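Local coordinates for protein DNA polymerase III subunit beta (Helicobacter pylori 26695, PDB 4S3I) that tethers DNA polymerases and other proteins to DNA and so confers processivity on replication, as the beta subunit of DNA polymerase III, at residues I35-I40 with G70-K75; E130-F135 with Y214-F219; E155-L160 with K238-N243; S278-T283 with L320-K325. All blocks are in the same frame, centred on the assembly; numbering follows the deposited sequence.

How the contacts relate
Contacts 1 and 4 are versions of one element, an edge strand that passes through an asparagine N-cap into a helix, although contact 1 lies in the N-terminal part of the chain and contact 4 in the C-terminal part, with centres about 52 Å apart on opposite sides of the chain's centre. They illustrate how a chain built from related domains reuses its local solutions. Contacts 2 and 3 both belong to the central part, with centres about 21 Å apart and nearest atoms about 6 Å apart; their segments alternate along the chain. Contacts 1 and 2 reach the same antiparallel sheet, at centres about 28 Å apart, so that sheet joins the N-terminal and central parts.

Contact 1 of 4, residues I35-I40 with G70-K75; sequences IHLEVI and GTINGK
Ile35, His36 and Leu37 meet Gly70, Thr71 and Ile72 in an antiparallel strand pair at the N-terminal end of a long antiparallel sheet, which continues into the central part of this DNA sliding ring subunit. Ile35 with Ile72 and Leu37 with Gly70 are hydrogen-bonded pairs, and His36 with Thr71 between them is a non-hydrogen-bonded one. The straightest bond runs from Leu37 N to Gly70 O, at 2.7 Å.

Side chains sort by face. On the face of Ile35, Leu37 and Ile72, the methyls carry the contact. Ile72 has CG1 anti to its backbone N (chi1 -172°), which leaves the CG2 branch between N and the carbonyl carbon, and from there CG2 meets Leu37 CD1 at 4.0 Å, the two side chains crossing at a slant. Leu98 of strand 97-102 touches both of them, while Leu16 and Leu19 of helix 9-19 touch Ile35.

On the other face, the His36 ring turns one side to the backbone opposite: Gly70 O stands 4.0 Å above its plane, offset toward the rim, and the ring also meets Phe117. Thr71 shares this face; its OG1 is hydrogen-bonded to Phe112 N and His34 ND1, and so is held from outside the pair.

Beyond Ile72 the edge strand becomes helix 74-82, with Asn73 as N-cap and its OD1 accepting from Lys76 N. Ile35 reaches to the first residue of the helix: its CG1 lies beside the backbone N (chi1 -70°), and the extended chain ends with CD1 3.6 Å from Gly74 CA.

Contact 2 of 4, residues E130-F135 with Y214-F219; sequences EVNAPF and YENFSF
Asn216 and Phe217 both face Val131, the signature of a G1 beta bulge, here at the mouth of an antiparallel pair in the central part of the chain. Asn216 takes the positive-phi position of the bulge (phi 56°). Val131 O therefore has two N-H groups before it: Phe217 N at 3.2 Å and, in a weak and strongly bent bond, Asn216 N at 2.8 Å. Val131 N donates to Phe217 O at 2.9 Å.

Val131 CB sits over one face of the Phe217 ring in a CH-pi contact, 4.0 Å from the ring centroid, and Leu136 of helix 135-143 touches both residues. Farther along, Pro134 CB lies 4.0 Å from the centroid of the Tyr214 ring, over its face. Glu215 comes alongside the proline, OE1 3.3 Å from Pro134 CD.

Asn132 and Asn216 cross at about a right angle, amide planes 59° apart, at an ND2-to-OD1 separation too short to be trusted; by them water 1 donates to Asn132 O and accepts from Asn216 ND2. Water 2 donates to Ala133 O and Tyr214 O beside the Phe217 ring. Past the bulge, then, water bridges take over from direct backbone pairing.

Contact 3 of 4, residues E155-L160 with K238-N243; sequences ELAGIL and KLIDGN
Ile240 packs against Glu155, Ala157 and Gly158 where the loop following strand 233-238 passes the start of strand 158-164, a small surface contact within the central part of the chain. Its CB points toward the other segment and divides the side chain into two arms. The short arm, CG2, stands anti to the backbone N (chi1 -59° for the CG1 arm) and comes down on the backbone of Glu155, 3.9 Å from Glu155 CA and 4.1 Å from Glu155 N. The longer arm runs through CG1, which serves as a spacer, and on to CD1 in an extended line. That methyl ends over the turn into the strand, 3.8 Å from both Gly158 N and Gly158 CA; Ala157 CB is a looser neighbour, 4.4 Å from Ile240 CD1. Gly158 has no side chain, and so the methyl can come right up to the main chain.

The second patch belongs to Glu155, whose chain bends at chi2 (-78°) and passes alongside the carbonyl of Asn243. Glu155 CG is 3.6 Å from Asn243 O, while the carboxylate atom Glu155 OE2 is 3.7 Å from it. The other carboxylate oxygen, OE1, has a long and weak ion pair with Lys153.

Loop and turn thus meet by packing, carried by Ile240 and Glu155 with no hydrogen bond between the segments; the two facing oxygens, both acceptors, probably add nothing favourable.

Contact 4 of 4, residues S278-T283 with L320-K325; sequences STIKLT and LGVNAK
Strands 279-283 and 320-323 run antiparallel, their axes 4.7 Å apart at closest and 146° between directions, with four backbone hydrogen bonds in the strand pair and a fifth from Ala324 N to Ser278 O; the pair forms one edge of the four-stranded sheet of the C-terminal part. Ile280 with Val322 and Leu282 with Leu320 are the hydrogen-bonded pairs, Thr279 with Asn323 and Lys281 with Gly321 the non-hydrogen-bonded ones.

One face is wholly aliphatic. Val322 has CG2 between its backbone N and carbonyl carbon (CG1 at chi1 -53°), and this branch leans on Ile280 CB at 4.1 Å. The far end of Ile280 goes elsewhere: CD1 reaches out across the strand to the start of the helix and touches Ala324 CB at 3.8 Å. Leu282 and Leu320 both hold CG anti to the backbone N, and they meet more loosely, CD2 to CD2 at 4.4 Å. Ile270 and Phe266 of helix 263-273 cover this face, and Phe350 packs on Leu320 and Val322.

The opposite face carries Thr279, Lys281 and Asn323. Thr279 CA lies 3.3 Å from Val322 O in a CA-H...O contact.

After Val322 the edge strand passes into helix 324-332. Asn323 is the N-cap, its OD1 accepting from Phe326 N, and Ser278 OG is hydrogen-bonded to Asp295 OD2. Ser278 O holds the helix start to the neighbouring strand: it accepts from Ala324 N at 2.9 Å and from water 3, which in turn accepts from Lys325 N at 3.0 Å.

Contact 1 of 4, residues I35-I40 with G70-K75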
loop_
_atom_site.group_PDB
_atom_site.type_symbol
_atom_site.label_atom_id
_atom_site.label_comp_id
_atom_site.label_asym_id
_atom_site.label_seq_id
_atom_site.Cartn_x
_atom_site.Cartn_y
_atom_site.Cartn_z
ATOM N N ILE A 35 13.150 -23.577 -1.406
ATOM C CA ILE A 35 14.527 -23.121 -1.458
ATOM C C ILE A 35 15.461 -24.306 -1.184
ATOM O O ILE A 35 15.250 -25.064 -0.233
ATOM C CB ILE A 35 14.773 -22.020 -0.423
ATOM C CG1 ILE A 35 14.040 -20.742 -0.850
ATOM C CG2 ILE A 35 16.266 -21.761 -0.252
ATOM C CD1 ILE A 35 13.959 -19.644 0.239
ATOM N N HIS A 36 16.476 -24.469 -2.034
ATOM C CA HIS A 36 17.498 -25.496 -1.844
ATOM C C HIS A 36 18.530 -24.956 -0.847
ATOM O O HIS A 36 18.964 -23.791 -0.933
ATOM C CB HIS A 36 18.150 -25.828 -3.186
ATOM C CG HIS A 36 19.194 -26.898 -3.124
ATOM N ND1 HIS A 36 20.495 -26.650 -2.733
ATOM C CD2 HIS A 36 19.146 -28.213 -3.455
ATOM C CE1 HIS A 36 21.195 -27.773 -2.811
ATOM N NE2 HIS A 36 20.401 -28.730 -3.249
ATOM N N LEU A 37 18.915 -25.792 0.109
ATOM C CA LEU A 37 19.878 -25.386 1.129
ATOM C C LEU A 37 21.107 -26.277 1.017
ATOM O O LEU A 37 20.985 -27.486 0.796
ATOM C CB LEU A 37 19.288 -25.533 2.528
ATOM C CG LEU A 37 18.008 -24.791 2.873
ATOM C CD1 LEU A 37 17.555 -25.143 4.293
ATOM C CD2 LEU A 37 18.210 -23.282 2.736
ATOM N N GLU A 38 22.289 -25.688 1.176
ATOM C CA GLU A 38 23.523 -26.476 1.179
ATOM C C GLU A 38 24.537 -25.900 2.154
ATOM O O GLU A 38 24.879 -24.718 2.076
ATOM C CB GLU A 38 24.125 -26.568 -0.229
ATOM C CG GLU A 38 25.499 -27.234 -0.253
ATOM C CD GLU A 38 25.803 -27.939 -1.572
ATOM O OE1 GLU A 38 25.363 -27.450 -2.639
ATOM O OE2 GLU A 38 26.491 -28.988 -1.536
ATOM N N VAL A 39 25.008 -26.729 3.082
ATOM C CA VAL A 39 26.028 -26.275 4.018
ATOM C C VAL A 39 27.369 -26.783 3.517
ATOM O O VAL A 39 27.563 -27.989 3.371
ATOM C CB VAL A 39 25.758 -26.747 5.462
ATOM C CG1 VAL A 39 26.850 -26.244 6.394
ATOM C CG2 VAL A 39 24.387 -26.246 5.941
ATOM N N ILE A 40 28.271 -25.852 3.218
ATOM C CA ILE A 40 29.620 -26.179 2.770
ATOM C C ILE A 40 30.626 -25.369 3.581
ATOM O O ILE A 40 30.680 -24.141 3.454
ATOM C CB ILE A 40 29.824 -25.840 1.280
ATOM C CG1 ILE A 40 28.891 -26.682 0.410
ATOM C CG2 ILE A 40 31.273 -26.091 0.871
ATOM C CD1 ILE A 40 28.970 -26.376 -1.079
ATOM N N GLY A 70 19.484 -29.922 1.690
ATOM C CA GLY A 70 18.065 -30.130 1.951
ATOM C C GLY A 70 17.246 -29.078 1.210
ATOM O O GLY A 70 17.808 -28.272 0.471
ATOM N N THR A 71 15.924 -29.088 1.384
ATOM C CA THR A 71 15.055 -28.066 0.777
ATOM C C THR A 71 13.979 -27.697 1.769
ATOM O O THR A 71 13.687 -28.474 2.673
ATOM C CB THR A 71 14.322 -28.568 -0.483
ATOM O OG1 THR A 71 13.158 -29.309 -0.086
ATOM C CG2 THR A 71 15.230 -29.438 -1.351
ATOM N N ILE A 72 13.359 -26.536 1.579
ATOM C CA ILE A 72 12.311 -26.086 2.477
ATOM C C ILE A 72 11.432 -25.075 1.748
ATOM O O ILE A 72 11.914 -24.323 0.893
ATOM C CB ILE A 72 12.924 -25.464 3.769
ATOM C CG1 ILE A 72 11.853 -25.155 4.810
ATOM C CG2 ILE A 72 13.796 -24.239 3.451
ATOM C CD1 ILE A 72 12.366 -24.343 5.996
ATOM N N ASN A 73 10.141 -25.082 2.071
ATOM C CA ASN A 73 9.213 -24.090 1.533
ATOM C C ASN A 73 9.671 -22.681 1.907
ATOM O O ASN A 73 9.731 -22.331 3.087
ATOM C CB ASN A 73 7.800 -24.333 2.063
ATOM C CG ASN A 73 6.779 -23.401 1.438
ATOM O OD1 ASN A 73 6.589 -22.284 1.897
ATOM N ND2 ASN A 73 6.115 -23.867 0.379
ATOM N N GLY A 74 10.003 -21.880 0.902
ATOM C CA GLY A 74 10.590 -20.566 1.136
ATOM C C GLY A 74 9.673 -19.561 1.812
ATOM O O GLY A 74 10.116 -18.733 2.607
ATOM N N LYS A 75 8.386 -19.621 1.501
ATOM C CA LYS A 75 7.458 -18.647 2.085
ATOM C C LYS A 75 7.224 -18.934 3.569
ATOM O O LYS A 75 7.267 -18.030 4.401
ATOM C CB LYS A 75 6.128 -18.624 1.323
ATOM C CG LYS A 75 5.067 -17.687 1.955
ATOM C CD LYS A 75 3.667 -17.975 1.407
ATOM C CE LYS A 75 2.665 -16.895 1.820
ATOM N NZ LYS A 75 2.521 -16.768 3.293
#

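Contact 2 of 4, residues E130-F135 with Y214-F219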
loop_
_atom_site.group_PDB
_atom_site.type_symbol
_atom_site.label_atom_id
_atom_site.label_comp_id
_atom_site.label_asym_id
_atom_site.label_seq_id
_atom_site.Cartn_x
_atom_site.Cartn_y
_atom_site.Cartn_z
ATOM N N GLU A 130 32.800 -5.735 -15.853
ATOM C CA GLU A 130 32.848 -5.486 -14.427
ATOM C C GLU A 130 32.225 -4.116 -14.258
ATOM O O GLU A 130 32.612 -3.171 -14.948
ATOM C CB GLU A 130 34.302 -5.479 -13.935
ATOM C CG GLU A 130 34.634 -6.545 -12.884
ATOM C CD GLU A 130 34.676 -7.968 -13.447
ATOM O OE1 GLU A 130 34.389 -8.149 -14.650
ATOM O OE2 GLU A 130 34.998 -8.909 -12.684
ATOM N N VAL A 131 31.238 -4.008 -13.376
ATOM C CA VAL A 131 30.507 -2.763 -13.211
ATOM C C VAL A 131 30.834 -2.195 -11.844
ATOM O O VAL A 131 30.368 -2.709 -10.836
ATOM C CB VAL A 131 28.994 -3.010 -13.341
ATOM C CG1 VAL A 131 28.211 -1.714 -13.109
ATOM C CG2 VAL A 131 28.673 -3.578 -14.705
ATOM N N ASN A 132 31.650 -1.145 -11.796
ATOM C CA ASN A 132 32.050 -0.617 -10.496
ATOM C C ASN A 132 31.420 0.734 -10.144
ATOM O O ASN A 132 31.887 1.432 -9.244
ATOM C CB ASN A 132 33.577 -0.576 -10.368
ATOM C CG ASN A 132 34.191 -1.968 -10.228
ATOM O OD1 ASN A 132 35.111 -2.327 -10.964
ATOM N ND2 ASN A 132 33.675 -2.756 -9.287
ATOM N N ALA A 133 30.351 1.078 -10.851
ATOM C CA ALA A 133 29.623 2.323 -10.623
ATOM C C ALA A 133 28.140 2.075 -10.866
ATOM O O ALA A 133 27.783 1.073 -11.488
ATOM C CB ALA A 133 30.150 3.423 -11.534
ATOM N N PRO A 134 27.266 2.983 -10.390
ATOM C CA PRO A 134 25.834 2.677 -10.499
ATOM C C PRO A 134 25.255 2.849 -11.900
ATOM O O PRO A 134 24.047 2.688 -12.063
ATOM C CB PRO A 134 25.177 3.704 -9.559
ATOM C CG PRO A 134 26.288 4.199 -8.668
ATOM C CD PRO A 134 27.524 4.138 -9.510
ATOM N N PHE A 135 26.076 3.159 -12.896
ATOM C CA PHE A 135 25.526 3.539 -14.210
ATOM C C PHE A 135 24.584 2.514 -14.878
ATOM O O PHE A 135 23.586 2.893 -15.493
ATOM C CB PHE A 135 26.642 3.961 -15.185
ATOM C CG PHE A 135 27.694 2.914 -15.395
ATOM C CD1 PHE A 135 28.905 2.996 -14.730
ATOM C CD2 PHE A 135 27.479 1.852 -16.267
ATOM C CE1 PHE A 135 29.884 2.040 -14.918
ATOM C CE2 PHE A 135 28.452 0.885 -16.457
ATOM C CZ PHE A 135 29.660 0.982 -15.779
ATOM N N TYR A 214 23.496 -2.978 -7.326
ATOM C CA TYR A 214 23.638 -1.538 -7.470
ATOM C C TYR A 214 24.983 -1.228 -8.141
ATOM O O TYR A 214 25.033 -0.753 -9.275
ATOM C CB TYR A 214 23.521 -0.869 -6.103
ATOM C CG TYR A 214 23.600 0.637 -6.164
ATOM C CD1 TYR A 214 22.605 1.375 -6.791
ATOM C CD2 TYR A 214 24.662 1.320 -5.581
ATOM C CE1 TYR A 214 22.671 2.761 -6.849
ATOM C CE2 TYR A 214 24.736 2.703 -5.630
ATOM C CZ TYR A 214 23.737 3.416 -6.266
ATOM O OH TYR A 214 23.797 4.792 -6.325
ATOM N N GLU A 215 26.076 -1.532 -7.453
ATOM C CA GLU A 215 27.389 -1.410 -8.068
ATOM C C GLU A 215 28.317 -2.524 -7.594
ATOM O O GLU A 215 27.965 -3.296 -6.696
ATOM C CB GLU A 215 27.997 -0.033 -7.778
ATOM C CG GLU A 215 28.158 0.268 -6.296
ATOM C CD GLU A 215 28.700 1.665 -6.056
ATOM O OE1 GLU A 215 28.902 2.397 -7.054
ATOM O OE2 GLU A 215 28.924 2.026 -4.879
ATOM N N ASN A 216 29.501 -2.589 -8.197
ATOM C CA ASN A 216 30.491 -3.616 -7.888
ATOM C C ASN A 216 29.918 -5.025 -8.050
ATOM O O ASN A 216 29.774 -5.778 -7.078
ATOM C CB ASN A 216 31.121 -3.391 -6.504
ATOM C CG ASN A 216 31.967 -2.120 -6.449
ATOM O OD1 ASN A 216 32.584 -1.728 -7.441
ATOM N ND2 ASN A 216 31.991 -1.471 -5.286
ATOM N N PHE A 217 29.562 -5.347 -9.290
ATOM C CA PHE A 217 29.151 -6.695 -9.664
ATOM C C PHE A 217 29.692 -6.991 -11.051
ATOM O O PHE A 217 30.108 -6.082 -11.770
ATOM C CB PHE A 217 27.627 -6.864 -9.634
ATOM C CG PHE A 217 26.875 -5.893 -10.521
ATOM C CD1 PHE A 217 26.408 -4.689 -10.007
ATOM C CD2 PHE A 217 26.622 -6.190 -11.863
ATOM C CE1 PHE A 217 25.712 -3.792 -10.815
ATOM C CE2 PHE A 217 25.922 -5.295 -12.676
ATOM C CZ PHE A 217 25.464 -4.094 -12.149
ATOM N N SER A 218 29.708 -8.262 -11.428
ATOM C CA SER A 218 30.095 -8.619 -12.782
ATOM C C SER A 218 28.836 -8.961 -13.564
ATOM O O SER A 218 27.831 -9.372 -12.981
ATOM C CB SER A 218 31.027 -9.819 -12.766
ATOM O OG SER A 218 30.363 -10.935 -12.234
ATOM N N PHE A 219 28.889 -8.779 -14.876
ATOM C CA PHE A 219 27.822 -9.211 -15.759
ATOM C C PHE A 219 28.466 -10.045 -16.840
ATOM O O PHE A 219 29.411 -9.588 -17.499
ATOM C CB PHE A 219 27.096 -8.008 -16.387
ATOM C CG PHE A 219 26.113 -8.389 -17.483
ATOM C CD1 PHE A 219 26.552 -8.673 -18.779
ATOM C CD2 PHE A 219 24.751 -8.447 -17.218
ATOM C CE1 PHE A 219 25.643 -9.024 -19.778
ATOM C CE2 PHE A 219 23.839 -8.793 -18.215
ATOM C CZ PHE A 219 24.284 -9.076 -19.492
HETATM O O HOH W 1 32.898 1.198 -6.210
HETATM O O HOH W 2 25.324 -0.240 -11.921
#

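Contact 3 of 4, residues E155-L160 with K238-N243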
loop_
_atom_site.group_PDB
_atom_site.type_symbol
_atom_site.label_atom_id
_atom_site.label_comp_id
_atom_site.label_asym_id
_atom_site.label_seq_id
_atom_site.Cartn_x
_atom_site.Cartn_y
_atom_site.Cartn_z
ATOM N N GLU A 155 10.789 -9.713 -28.402
ATOM C CA GLU A 155 12.029 -8.976 -28.145
ATOM C C GLU A 155 11.822 -7.618 -27.480
ATOM O O GLU A 155 12.731 -7.098 -26.836
ATOM C CB GLU A 155 12.830 -8.814 -29.443
ATOM C CG GLU A 155 11.984 -8.455 -30.661
ATOM C CD GLU A 155 11.251 -9.657 -31.241
ATOM O OE1 GLU A 155 10.065 -9.859 -30.890
ATOM O OE2 GLU A 155 11.869 -10.405 -32.032
ATOM N N LEU A 156 10.627 -7.052 -27.629
ATOM C CA LEU A 156 10.329 -5.743 -27.051
ATOM C C LEU A 156 9.888 -5.901 -25.610
ATOM O O LEU A 156 9.776 -4.926 -24.874
ATOM C CB LEU A 156 9.261 -5.017 -27.870
ATOM C CG LEU A 156 9.609 -4.778 -29.338
ATOM C CD1 LEU A 156 8.429 -4.175 -30.090
ATOM C CD2 LEU A 156 10.820 -3.873 -29.451
ATOM N N ALA A 157 9.652 -7.143 -25.206
ATOM C CA ALA A 157 9.276 -7.437 -23.827
ATOM C C ALA A 157 10.499 -7.440 -22.905
ATOM O O ALA A 157 10.420 -7.856 -21.746
ATOM C CB ALA A 157 8.535 -8.781 -23.746
ATOM N N GLY A 158 11.633 -6.980 -23.418
ATOM C CA GLY A 158 12.839 -6.935 -22.617
ATOM C C GLY A 158 13.654 -5.679 -22.851
ATOM O O GLY A 158 13.297 -4.847 -23.684
ATOM N N ILE A 159 14.757 -5.551 -22.115
ATOM C CA ILE A 159 15.663 -4.431 -22.304
ATOM C C ILE A 159 16.878 -4.882 -23.108
ATOM O O ILE A 159 17.444 -5.966 -22.871
ATOM C CB ILE A 159 16.076 -3.808 -20.961
ATOM C CG1 ILE A 159 16.876 -2.517 -21.176
ATOM C CG2 ILE A 159 16.850 -4.811 -20.108
ATOM C CD1 ILE A 159 16.845 -1.611 -19.969
ATOM N N LEU A 160 17.256 -4.072 -24.091
ATOM C CA LEU A 160 18.398 -4.395 -24.937
ATOM C C LEU A 160 19.715 -3.939 -24.311
ATOM O O LEU A 160 19.828 -2.798 -23.874
ATOM C CB LEU A 160 18.253 -3.763 -26.319
ATOM C CG LEU A 160 19.525 -3.813 -27.176
ATOM C CD1 LEU A 160 19.931 -5.257 -27.501
ATOM C CD2 LEU A 160 19.375 -2.999 -28.459
ATOM N N LYS A 238 17.417 -16.369 -18.249
ATOM C CA LYS A 238 17.440 -16.736 -19.647
ATOM C C LYS A 238 17.263 -15.430 -20.406
ATOM O O LYS A 238 16.627 -14.494 -19.903
ATOM C CB LYS A 238 16.306 -17.706 -19.971
ATOM C CG LYS A 238 16.412 -18.322 -21.348
ATOM C CD LYS A 238 15.128 -19.047 -21.761
ATOM C CE LYS A 238 14.824 -20.269 -20.898
ATOM N NZ LYS A 238 13.698 -21.089 -21.462
ATOM N N LEU A 239 17.852 -15.347 -21.592
ATOM C CA LEU A 239 17.696 -14.169 -22.436
ATOM C C LEU A 239 16.510 -14.370 -23.376
ATOM O O LEU A 239 16.094 -15.505 -23.645
ATOM C CB LEU A 239 18.956 -13.930 -23.275
ATOM C CG LEU A 239 20.299 -13.725 -22.575
ATOM C CD1 LEU A 239 21.428 -13.449 -23.581
ATOM C CD2 LEU A 239 20.211 -12.616 -21.556
ATOM N N ILE A 240 15.975 -13.267 -23.890
ATOM C CA ILE A 240 15.000 -13.345 -24.971
ATOM C C ILE A 240 15.696 -13.557 -26.312
ATOM O O ILE A 240 16.572 -12.773 -26.694
ATOM C CB ILE A 240 14.146 -12.079 -25.049
ATOM C CG1 ILE A 240 13.412 -11.868 -23.725
ATOM C CG2 ILE A 240 13.157 -12.180 -26.208
ATOM C CD1 ILE A 240 12.562 -10.612 -23.687
ATOM N N ASP A 241 15.302 -14.613 -27.022
ATOM C CA ASP A 241 15.870 -14.926 -28.331
ATOM C C ASP A 241 15.296 -14.051 -29.430
ATOM O O ASP A 241 14.110 -13.735 -29.425
ATOM C CB ASP A 241 15.602 -16.386 -28.699
ATOM C CG ASP A 241 16.510 -17.345 -27.969
ATOM O OD1 ASP A 241 17.727 -17.069 -27.890
ATOM O OD2 ASP A 241 15.999 -18.372 -27.475
ATOM N N GLY A 242 16.137 -13.692 -30.393
ATOM C CA GLY A 242 15.676 -12.943 -31.547
ATOM C C GLY A 242 16.467 -11.674 -31.780
ATOM O O GLY A 242 17.532 -11.468 -31.191
ATOM N N ASN A 243 15.934 -10.816 -32.641
ATOM C CA ASN A 243 16.606 -9.583 -33.000
ATOM C C ASN A 243 15.816 -8.353 -32.577
ATOM O O ASN A 243 14.668 -8.153 -32.986
ATOM C CB ASN A 243 16.876 -9.565 -34.500
ATOM C CG ASN A 243 17.504 -10.848 -34.982
ATOM O OD1 ASN A 243 16.893 -11.606 -35.738
ATOM N ND2 ASN A 243 18.724 -11.114 -34.527
#

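Contact 4 of 4, residues S278-T283 with L320-K325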
loop_
_atom_site.group_PDB
_atom_site.type_symbol
_atom_site.label_atom_id
_atom_site.label_comp_id
_atom_site.label_asym_id
_atom_site.label_seq_id
_atom_site.Cartn_x
_atom_site.Cartn_y
_atom_site.Cartn_z
ATOM N N SER A 278 -5.630 12.755 -20.616
ATOM C CA SER A 278 -4.430 11.920 -20.733
ATOM C C SER A 278 -3.497 12.507 -21.784
ATOM O O SER A 278 -2.314 12.150 -21.856
ATOM C CB SER A 278 -4.794 10.482 -21.109
ATOM O OG SER A 278 -5.240 10.420 -22.445
ATOM N N THR A 279 -4.042 13.397 -22.608
ATOM C CA THR A 279 -3.233 14.112 -23.593
ATOM C C THR A 279 -3.325 15.621 -23.373
ATOM O O THR A 279 -4.324 16.146 -22.864
ATOM C CB THR A 279 -3.636 13.768 -25.041
ATOM O OG1 THR A 279 -4.990 14.160 -25.251
ATOM C CG2 THR A 279 -3.485 12.266 -25.318
ATOM N N ILE A 280 -2.272 16.312 -23.772
ATOM C CA ILE A 280 -2.119 17.724 -23.475
ATOM C C ILE A 280 -1.639 18.472 -24.712
ATOM O O ILE A 280 -0.763 17.992 -25.436
ATOM C CB ILE A 280 -1.090 17.904 -22.328
ATOM C CG1 ILE A 280 -1.722 17.534 -20.981
ATOM C CG2 ILE A 280 -0.549 19.330 -22.275
ATOM C CD1 ILE A 280 -0.705 17.458 -19.846
ATOM N N LYS A 281 -2.218 19.640 -24.964
ATOM C CA LYS A 281 -1.690 20.532 -25.989
ATOM C C LYS A 281 -0.673 21.497 -25.378
ATOM O O LYS A 281 -1.023 22.334 -24.523
ATOM C CB LYS A 281 -2.828 21.315 -26.642
ATOM C CG LYS A 281 -2.385 22.307 -27.706
ATOM C CD LYS A 281 -3.610 23.011 -28.287
ATOM C CE LYS A 281 -3.222 24.113 -29.254
ATOM N NZ LYS A 281 -4.437 24.827 -29.755
ATOM N N LEU A 282 0.583 21.366 -25.796
ATOM C CA LEU A 282 1.663 22.242 -25.340
ATOM C C LEU A 282 1.881 23.365 -26.354
ATOM O O LEU A 282 2.060 23.110 -27.547
ATOM C CB LEU A 282 2.963 21.445 -25.195
ATOM C CG LEU A 282 4.252 22.250 -24.986
ATOM C CD1 LEU A 282 4.208 22.957 -23.633
ATOM C CD2 LEU A 282 5.515 21.370 -25.095
ATOM N N THR A 283 1.867 24.605 -25.887
ATOM C CA THR A 283 2.114 25.725 -26.784
ATOM C C THR A 283 3.344 26.472 -26.332
ATOM O O THR A 283 3.364 27.035 -25.238
ATOM C CB THR A 283 0.948 26.718 -26.823
ATOM O OG1 THR A 283 -0.247 26.062 -27.275
ATOM C CG2 THR A 283 1.292 27.877 -27.764
ATOM N N LEU A 320 2.349 21.592 -29.859
ATOM C CA LEU A 320 2.703 20.162 -29.819
ATOM C C LEU A 320 1.715 19.345 -28.969
ATOM O O LEU A 320 1.503 19.654 -27.793
ATOM C CB LEU A 320 4.124 19.989 -29.277
ATOM C CG LEU A 320 4.680 18.568 -29.249
ATOM C CD1 LEU A 320 4.916 18.061 -30.670
ATOM C CD2 LEU A 320 5.965 18.517 -28.425
ATOM N N GLY A 321 1.101 18.323 -29.565
ATOM C CA GLY A 321 0.207 17.436 -28.834
ATOM C C GLY A 321 1.006 16.310 -28.197
ATOM O O GLY A 321 1.762 15.623 -28.892
ATOM N N VAL A 322 0.869 16.122 -26.884
ATOM C CA VAL A 322 1.667 15.110 -26.185
ATOM C C VAL A 322 0.863 14.188 -25.273
ATOM O O VAL A 322 -0.173 14.576 -24.732
ATOM C CB VAL A 322 2.804 15.731 -25.358
ATOM C CG1 VAL A 322 3.652 16.666 -26.211
ATOM C CG2 VAL A 322 2.247 16.473 -24.138
ATOM N N ASN A 323 1.357 12.962 -25.109
ATOM C CA ASN A 323 0.832 12.042 -24.105
ATOM C C ASN A 323 1.427 12.449 -22.754
ATOM O O ASN A 323 2.651 12.507 -22.587
ATOM C CB ASN A 323 1.187 10.590 -24.468
ATOM C CG ASN A 323 0.732 9.574 -23.412
ATOM O OD1 ASN A 323 1.061 9.690 -22.226
ATOM N ND2 ASN A 323 0.002 8.553 -23.854
ATOM N N ALA A 324 0.550 12.745 -21.797
ATOM C CA ALA A 324 0.979 13.322 -20.525
ATOM C C ALA A 324 1.868 12.353 -19.750
ATOM O O ALA A 324 2.968 12.708 -19.304
ATOM C CB ALA A 324 -0.244 13.731 -19.697
ATOM N N LYS A 325 1.387 11.125 -19.588
ATOM C CA LYS A 325 2.160 10.098 -18.888
ATOM C C LYS A 325 3.524 9.864 -19.530
ATOM O O LYS A 325 4.529 9.750 -18.831
ATOM C CB LYS A 325 1.371 8.785 -18.836
ATOM C CG LYS A 325 2.184 7.579 -18.358
ATOM C CD LYS A 325 1.440 6.280 -18.706
ATOM C CE LYS A 325 2.139 5.049 -18.154
ATOM N NZ LYS A 325 1.499 3.800 -18.666
HETATM O O HOH W 3 -1.477 10.389 -20.308
#